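Local coordinates for protein sugar kinase (Agrobacterium tumefaciens, PDB 2RBC) that probably transfers phosphate from ATP to a sugar, as a ribokinase-like member of the pfkB carbohydrate kinase family, at residues D92-G95 and T96-R100; D276-H279 and G280-L284; E324-R327 and Q328-R332. All coordinates share one frame; numbering follows the deposited sequence.

Contact 1 of 3, residues D92-G95 and T96-R100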
loop_
_atom_site.group_PDB
_atom_site.type_symbol
_atom_site.label_atom_id
_atom_site.label_comp_id
_atom_site.label_asym_id
_atom_site.label_seq_id
_atom_site.Cartn_x
_atom_site.Cartn_y
_atom_site.Cartn_z
ATOM N N ASP A 92 5.777 11.060 -10.018
ATOM C CA ASP A 92 5.871 9.628 -9.929
ATOM C C ASP A 92 4.558 8.958 -10.237
ATOM O O ASP A 92 3.531 9.612 -10.471
ATOM C CB ASP A 92 6.462 9.224 -8.566
ATOM C CG ASP A 92 5.636 9.693 -7.362
ATOM O OD1 ASP A 92 4.441 10.084 -7.484
ATOM O OD2 ASP A 92 6.204 9.621 -6.251
ATOM N N GLU A 93 4.594 7.631 -10.249
ATOM C CA GLU A 93 3.463 6.840 -10.663
ATOM C C GLU A 93 2.295 7.013 -9.692
ATOM O O GLU A 93 1.138 7.111 -10.132
ATOM C CB GLU A 93 3.887 5.362 -10.795
ATOM C CG GLU A 93 4.772 5.103 -12.014
ATOM C CD GLU A 93 5.505 3.760 -11.947
ATOM O OE1 GLU A 93 6.256 3.582 -10.959
ATOM O OE2 GLU A 93 5.379 2.919 -12.890
ATOM N N THR A 94 2.592 7.082 -8.381
ATOM C CA THR A 94 1.569 7.368 -7.355
ATOM C C THR A 94 0.900 8.722 -7.627
ATOM O O THR A 94 -0.331 8.859 -7.525
ATOM C CB THR A 94 2.162 7.309 -5.913
ATOM O OG1 THR A 94 2.773 6.025 -5.675
ATOM C CG2 THR A 94 1.081 7.599 -4.847
ATOM N N GLY A 95 1.691 9.709 -8.033
ATOM C CA GLY A 95 1.163 11.043 -8.374
ATOM C C GLY A 95 0.197 11.039 -9.544
ATOM O O GLY A 95 -0.874 11.715 -9.520
ATOM N N THR A 96 0.558 10.293 -10.580
ATOM C CA THR A 96 -0.261 10.165 -11.780
ATOM C C THR A 96 -1.611 9.582 -11.381
ATOM O O THR A 96 -2.677 10.008 -11.813
ATOM C CB THR A 96 0.463 9.285 -12.824
ATOM O OG1 THR A 96 1.720 9.897 -13.153
ATOM C CG2 THR A 96 -0.367 9.108 -14.103
ATOM N N ARG A 97 -1.551 8.620 -10.494
ATOM C CA ARG A 97 -2.741 7.965 -10.054
ATOM C C ARG A 97 -3.641 8.828 -9.167
ATOM O O ARG A 97 -4.874 8.790 -9.286
ATOM C CB ARG A 97 -2.296 6.761 -9.309
ATOM C CG ARG A 97 -3.385 5.918 -8.896
ATOM C CD ARG A 97 -2.946 4.484 -8.808
ATOM N NE ARG A 97 -4.146 3.729 -8.500
ATOM C CZ ARG A 97 -4.162 2.529 -7.964
ATOM N NH1 ARG A 97 -3.029 1.918 -7.684
ATOM N NH2 ARG A 97 -5.324 1.963 -7.732
ATOM N N ILE A 98 -3.024 9.598 -8.272
ATOM C CA ILE A 98 -3.748 10.548 -7.449
ATOM C C ILE A 98 -4.462 11.574 -8.331
ATOM O O ILE A 98 -5.651 11.861 -8.144
ATOM C CB ILE A 98 -2.778 11.265 -6.434
ATOM C CG1 ILE A 98 -2.276 10.264 -5.390
ATOM C CG2 ILE A 98 -3.451 12.440 -5.743
ATOM C CD1 ILE A 98 -1.168 10.819 -4.478
ATOM N N LEU A 99 -3.732 12.157 -9.269
ATOM C CA LEU A 99 -4.333 13.158 -10.143
ATOM C C LEU A 99 -5.509 12.597 -10.950
ATOM O O LEU A 99 -6.555 13.258 -11.118
ATOM C CB LEU A 99 -3.289 13.766 -11.080
ATOM C CG LEU A 99 -2.171 14.558 -10.403
ATOM C CD1 LEU A 99 -1.021 14.871 -11.348
ATOM C CD2 LEU A 99 -2.708 15.820 -9.729
ATOM N N ARG A 100 -5.331 11.397 -11.490
ATOM C CA ARG A 100 -6.366 10.769 -12.285
ATOM C C ARG A 100 -7.606 10.456 -11.473
ATOM O O ARG A 100 -8.710 10.754 -11.907
ATOM C CB ARG A 100 -5.816 9.530 -12.995
ATOM C CG ARG A 100 -6.867 8.630 -13.606
ATOM C CD ARG A 100 -6.228 7.627 -14.520
ATOM N NE ARG A 100 -6.952 6.362 -14.500
ATOM C CZ ARG A 100 -6.586 5.250 -15.165
ATOM N NH1 ARG A 100 -7.324 4.140 -15.043
ATOM N NH2 ARG A 100 -5.496 5.221 -15.943
#
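Thr94 and Ile98 meet on one side of the first turns of helix 93-104. CG2 of Thr94 lies 3.9 Å from CD1 of Ile98. The Ile98 branch also folds back over the backbone, with CG1 3.2 Å from Thr94 O. CG1 can do this because it stands beside its own backbone N (chi1 -68°). Leu99 CG sits over Gly95 O in the same way. The backbone beneath is regular. Ile98 N donates to Thr94 O at 2.9 Å. Leu99 N donates to Gly95 O. Asp92 is the N-cap. Asp92 OD1 accepts from Gly95 N at 2.8 Å. Asp92 O accepts from Thr96 N at 3.1 Å.

Ser120 also bonds to Asp92 OD1, and Arg97 reaches Gln63 in its own chain. Across the dimer interface, Glu93 forms a salt bridge with Arg97 of the second subunit, and Arg97 one with Glu93 of the second subunit. The helix of this beta-alpha-beta unit is therefore capped at its start, apolar where Thr94, Ile98 and Leu99 meet Leu40 of strand 39-45 and Val89 of strand 82-90, and charged toward the dimer partner. The negative cap probably also suits the positive end of the helix dipole.

Contact 2 of 3, residues D276-H279 and G280-L284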
loop_
_atom_site.group_PDB
_atom_site.type_symbol
_atom_site.label_atom_id
_atom_site.label_comp_id
_atom_site.label_asym_id
_atom_site.label_seq_id
_atom_site.Cartn_x
_atom_site.Cartn_y
_atom_site.Cartn_z
ATOM N N ASP A 276 -13.805 15.501 6.958
ATOM C CA ASP A 276 -13.610 16.098 5.633
ATOM C C ASP A 276 -14.909 16.335 4.865
ATOM O O ASP A 276 -15.102 17.370 4.209
ATOM C CB ASP A 276 -12.699 15.221 4.783
ATOM C CG ASP A 276 -11.369 14.922 5.464
ATOM O OD1 ASP A 276 -10.879 15.827 6.170
ATOM O OD2 ASP A 276 -10.823 13.808 5.286
ATOM N N ILE A 277 -15.804 15.370 4.929
ATOM C CA ILE A 277 -17.100 15.556 4.304
ATOM C C ILE A 277 -17.814 16.715 4.995
ATOM O O ILE A 277 -18.468 17.529 4.328
ATOM C CB ILE A 277 -17.932 14.245 4.314
ATOM C CG1 ILE A 277 -17.580 13.334 3.124
ATOM C CG2 ILE A 277 -19.453 14.552 4.262
ATOM C CD1 ILE A 277 -16.063 13.111 2.783
ATOM N N PHE A 278 -17.727 16.774 6.326
ATOM C CA PHE A 278 -18.278 17.887 7.100
ATOM C C PHE A 278 -17.725 19.215 6.603
ATOM O O PHE A 278 -18.482 20.109 6.304
ATOM C CB PHE A 278 -18.013 17.736 8.627
ATOM C CG PHE A 278 -18.711 18.777 9.514
ATOM C CD1 PHE A 278 -18.264 20.098 9.566
ATOM C CD2 PHE A 278 -19.805 18.415 10.324
ATOM C CE1 PHE A 278 -18.915 21.042 10.353
ATOM C CE2 PHE A 278 -20.466 19.357 11.140
ATOM C CZ PHE A 278 -20.027 20.665 11.151
ATOM N N HIS A 279 -16.402 19.327 6.517
ATOM C CA HIS A 279 -15.760 20.603 6.161
ATOM C C HIS A 279 -16.093 21.094 4.759
ATOM O O HIS A 279 -16.345 22.287 4.543
ATOM C CB HIS A 279 -14.240 20.478 6.314
ATOM C CG HIS A 279 -13.826 20.151 7.708
ATOM N ND1 HIS A 279 -12.812 19.267 7.991
ATOM C CD2 HIS A 279 -14.329 20.544 8.902
ATOM C CE1 HIS A 279 -12.715 19.121 9.309
ATOM N NE2 HIS A 279 -13.617 19.892 9.884
ATOM N N GLY A 280 -16.081 20.179 3.807
ATOM C CA GLY A 280 -16.397 20.513 2.435
ATOM C C GLY A 280 -17.845 20.977 2.326
ATOM O O GLY A 280 -18.115 21.937 1.629
ATOM N N THR A 281 -18.773 20.282 2.989
ATOM C CA THR A 281 -20.190 20.677 2.978
ATOM C C THR A 281 -20.338 22.058 3.593
ATOM O O THR A 281 -21.074 22.915 3.090
ATOM C CB THR A 281 -21.057 19.622 3.761
ATOM O OG1 THR A 281 -20.929 18.328 3.136
ATOM C CG2 THR A 281 -22.521 20.010 3.771
ATOM N N PHE A 282 -19.612 22.286 4.682
ATOM C CA PHE A 282 -19.705 23.520 5.415
ATOM C C PHE A 282 -19.172 24.669 4.588
ATOM O O PHE A 282 -19.746 25.731 4.554
ATOM C CB PHE A 282 -18.957 23.408 6.747
ATOM C CG PHE A 282 -19.119 24.623 7.603
ATOM C CD1 PHE A 282 -20.235 24.761 8.410
ATOM C CD2 PHE A 282 -18.174 25.641 7.571
ATOM C CE1 PHE A 282 -20.424 25.901 9.170
ATOM C CE2 PHE A 282 -18.352 26.789 8.351
ATOM C CZ PHE A 282 -19.485 26.912 9.145
ATOM N N ALA A 283 -18.048 24.445 3.929
ATOM C CA ALA A 283 -17.463 25.411 3.040
ATOM C C ALA A 283 -18.379 25.774 1.873
ATOM O O ALA A 283 -18.562 26.955 1.565
ATOM C CB ALA A 283 -16.131 24.915 2.539
ATOM N N LEU A 284 -18.982 24.771 1.249
ATOM C CA LEU A 284 -20.009 25.029 0.272
ATOM C C LEU A 284 -21.206 25.782 0.863
ATOM O O LEU A 284 -21.657 26.728 0.247
ATOM C CB LEU A 284 -20.440 23.743 -0.452
ATOM C CG LEU A 284 -21.549 23.852 -1.525
ATOM C CD1 LEU A 284 -21.084 24.726 -2.669
ATOM C CD2 LEU A 284 -21.939 22.454 -2.003
#
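Phe278 and Phe282 lie one turn apart in helix 274-287, a buried helix of the ribokinase-like alpha/beta fold that packs on the parallel strands 185-189 and 206-210. Asp276, near the start of this helix, closes the sequence Asp-Thr-Leu-Ala-Ala-Gly-Asp, which closely resembles the pfkB signature DTxGAGD. The segment therefore probably lies beside the phosphoryl-transfer site, as in relatives.

Both phenylalanine rings swing the same way. In each, CG is anti to the backbone N (chi1 -173° in Phe278 and -175° in Phe282). The two side chains meet where CE1 of Phe278 comes 4.3 Å from CB of Phe282, an apolar touch at the base of the second side chain. Val208 and Ser299 of helix 292-307 pack against both phenylalanines, and the Phe282 ring also meets the ring of Phe238. The His279 side chain touches Asp188 and Val208.

Ala283, one turn after His279, brings CB to 3.3 Å from His279 O. Gly280 N donates to Asp276 O at 3.0 Å.

Thr281 turns its hydroxyl back along the helix. OG1 is anti to the carbonyl carbon (chi1 -60°), which leaves CG2 anti to the backbone N. Ile277 O thus accepts two bonds from one residue. Thr281 N donates to Ile277 O at 3.1 Å. Thr281 OG1 reaches Ile277 O at 2.8 Å, from the opposite face of the carbonyl plane.

Contact 3 of 3, residues E324-R327 and Q328-R332; sequences EAMR and QWLER. With SO4 (sulfate ion), chain B.
Trp329 is the buried centre of the last turns of helix 319-330, and selenomethionine Met326 and Leu330 pack at its margin. CE3 of Trp329 lies 4.2 Å from Met326 CG. The Met326 and Leu330 side chains run side by side and point the same way, with CG of Met326 3.7 Å from CD1 of Leu330. Helix 292-307 covers this side, through Val301 on Trp329 and Arg297 on Met326 and Leu330.

The other side is polar and largely exposed. Arg327 grips Glu324 side-on: NE bonds to OE1 of Glu324 at 3.0 Å and NH2 to OE2. The bend in the Arg327 chain at chi3 (76°) turns the guanidinium back to this carboxylate. Gln328 NE2 takes the anti lone pair of Glu324 OE2 at 2.8 Å, while Arg327 NH2 takes the syn one. Gln328 CG lies over one face of the guanidinium. Arg327 NH1 makes a longer salt bridge of 3.4 Å to OE1 of Glu331. A water spans Arg327 O and Glu331 OE2.

Past the last turn, Arg332 NH2 bonds to Trp329 O at 2.9 Å. NH1 and NH2 also hold a sulfate, probably from the crystallisation liquor, whose O4 sits over the indole 3.5 Å from Trp329 CZ2. Gln261 and Arg297 bind the same ion. The helix end thus pairs an apolar seam with a salt-bridge network. Arg332, just past the helix, and Arg297 together make a positive spot that can hold an anion.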
loop_
_atom_site.group_PDB
_atom_site.type_symbol
_atom_site.label_atom_id
_atom_site.label_comp_id
_atom_site.label_asym_id
_atom_site.label_seq_id
_atom_site.Cartn_x
_atom_site.Cartn_y
_atom_site.Cartn_z
ATOM N N GLU A 324 -32.782 14.879 1.947
ATOM C CA GLU A 324 -33.873 14.000 2.324
ATOM C C GLU A 324 -33.625 13.384 3.696
ATOM O O GLU A 324 -34.518 13.325 4.501
ATOM C CB GLU A 324 -34.106 12.929 1.263
ATOM C CG GLU A 324 -35.175 11.891 1.575
ATOM C CD GLU A 324 -36.550 12.466 1.848
ATOM O OE1 GLU A 324 -36.858 13.595 1.413
ATOM O OE2 GLU A 324 -37.353 11.782 2.511
ATOM N N ALA A 325 -32.405 12.905 3.941
ATOM C CA ALA A 325 -32.060 12.375 5.249
ATOM C C ALA A 325 -32.328 13.399 6.349
ATOM O O ALA A 325 -32.940 13.102 7.402
ATOM C CB ALA A 325 -30.578 11.891 5.262
HETATM N N MSE A 326 -31.942 14.637 6.076
HETATM C CA MSE A 326 -32.037 15.701 7.048
HETATM C C MSE A 326 -33.479 16.028 7.357
HETATM O O MSE A 326 -33.852 16.212 8.508
HETATM C CB MSE A 326 -31.301 16.935 6.542
HETATM C CG MSE A 326 -31.391 18.075 7.530
HETATM SE SE MSE A 326 -30.242 19.541 7.013
HETATM C CE MSE A 326 -31.113 20.103 5.343
ATOM N N ARG A 327 -34.300 16.070 6.316
ATOM C CA ARG A 327 -35.732 16.272 6.461
ATOM C C ARG A 327 -36.371 15.247 7.387
ATOM O O ARG A 327 -37.129 15.595 8.278
ATOM C CB ARG A 327 -36.362 16.239 5.073
ATOM C CG ARG A 327 -37.811 16.537 5.046
ATOM C CD ARG A 327 -38.479 16.201 3.681
ATOM N NE ARG A 327 -38.748 14.770 3.396
ATOM C CZ ARG A 327 -39.596 13.980 4.068
ATOM N NH1 ARG A 327 -40.277 14.436 5.112
ATOM N NH2 ARG A 327 -39.760 12.706 3.688
ATOM N N GLN A 328 -36.080 13.969 7.145
ATOM C CA GLN A 328 -36.612 12.885 7.966
ATOM C C GLN A 328 -36.100 12.956 9.412
ATOM O O GLN A 328 -36.862 12.759 10.350
ATOM C CB GLN A 328 -36.254 11.537 7.354
ATOM C CG GLN A 328 -36.791 11.341 5.958
ATOM C CD GLN A 328 -37.040 9.882 5.591
ATOM O OE1 GLN A 328 -37.169 9.002 6.452
ATOM N NE2 GLN A 328 -37.145 9.631 4.300
ATOM N N TRP A 329 -34.826 13.272 9.569
ATOM C CA TRP A 329 -34.182 13.395 10.888
ATOM C C TRP A 329 -34.756 14.529 11.702
ATOM O O TRP A 329 -35.103 14.336 12.867
ATOM C CB TRP A 329 -32.685 13.583 10.689
ATOM C CG TRP A 329 -31.940 13.965 11.899
ATOM C CD1 TRP A 329 -31.857 13.281 13.073
ATOM C CD2 TRP A 329 -31.109 15.118 12.043
ATOM N NE1 TRP A 329 -31.040 13.961 13.961
ATOM C CE2 TRP A 329 -30.572 15.089 13.353
ATOM C CE3 TRP A 329 -30.771 16.172 11.191
ATOM C CZ2 TRP A 329 -29.703 16.077 13.830
ATOM C CZ3 TRP A 329 -29.896 17.146 11.652
ATOM C CH2 TRP A 329 -29.359 17.082 12.968
ATOM N N LEU A 330 -34.941 15.677 11.066
ATOM C CA LEU A 330 -35.564 16.819 11.710
ATOM C C LEU A 330 -37.008 16.553 12.098
ATOM O O LEU A 330 -37.554 17.291 12.897
ATOM C CB LEU A 330 -35.442 18.085 10.855
ATOM C CG LEU A 330 -33.992 18.577 10.693
ATOM C CD1 LEU A 330 -33.887 19.752 9.742
ATOM C CD2 LEU A 330 -33.318 18.914 12.029
ATOM N N GLU A 331 -37.628 15.507 11.543
ATOM C CA GLU A 331 -38.959 15.056 11.992
ATOM C C GLU A 331 -38.959 13.792 12.849
ATOM O O GLU A 331 -40.006 13.198 13.040
ATOM C CB GLU A 331 -39.827 14.777 10.778
ATOM C CG GLU A 331 -40.055 15.989 9.920
ATOM C CD GLU A 331 -40.739 15.654 8.583
ATOM O OE1 GLU A 331 -41.131 14.458 8.375
ATOM O OE2 GLU A 331 -40.873 16.610 7.746
ATOM N N ARG A 332 -37.808 13.375 13.368
ATOM C CA ARG A 332 -37.713 12.159 14.198
ATOM C C ARG A 332 -38.510 12.301 15.489
ATOM O O ARG A 332 -38.782 13.427 15.931
ATOM C CB ARG A 332 -36.255 11.858 14.575
ATOM C CG ARG A 332 -35.660 12.811 15.643
ATOM C CD ARG A 332 -34.157 12.665 15.712
ATOM N NE ARG A 332 -33.502 13.637 16.591
ATOM C CZ ARG A 332 -33.277 14.927 16.298
ATOM N NH1 ARG A 332 -32.658 15.702 17.182
ATOM N NH2 ARG A 332 -33.670 15.470 15.147
HETATM S S SO4 B . -32.140 19.240 16.262
HETATM O O1 SO4 B . -33.522 19.643 16.499
HETATM O O2 SO4 B . -31.351 20.392 15.855
HETATM O O3 SO4 B . -31.529 18.716 17.488
HETATM O O4 SO4 B . -32.158 18.244 15.194
HETATM O O HOH W 1 -38.380 18.006 8.261
HETATM O O HOH W 2 -40.807 17.779 5.460
#

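The three contacts come in series along the chain, each on a single helix. Contact 1 starts helix 93-104, between strands 82-90 and 107-108, and faces the second subunit. Contact 2 lies in helix 274-287, its centre about 7 Å from the centre of the chain. Contact 3 ends helix 319-330 near the C-terminus, at the surface. Centres of contacts 1 and 2 are about 25 Å apart, those of 2 and 3 about 19 Å, and those of 1 and 3 about 39 Å. One large mixed sheet holds strand 82-90 beside contact 1 and strands 185-189 and 206-210 beside contact 2. Contact 3 joins contact 2's side through helix 292-307. The set thus runs from dimer interface through buried core to outer surface.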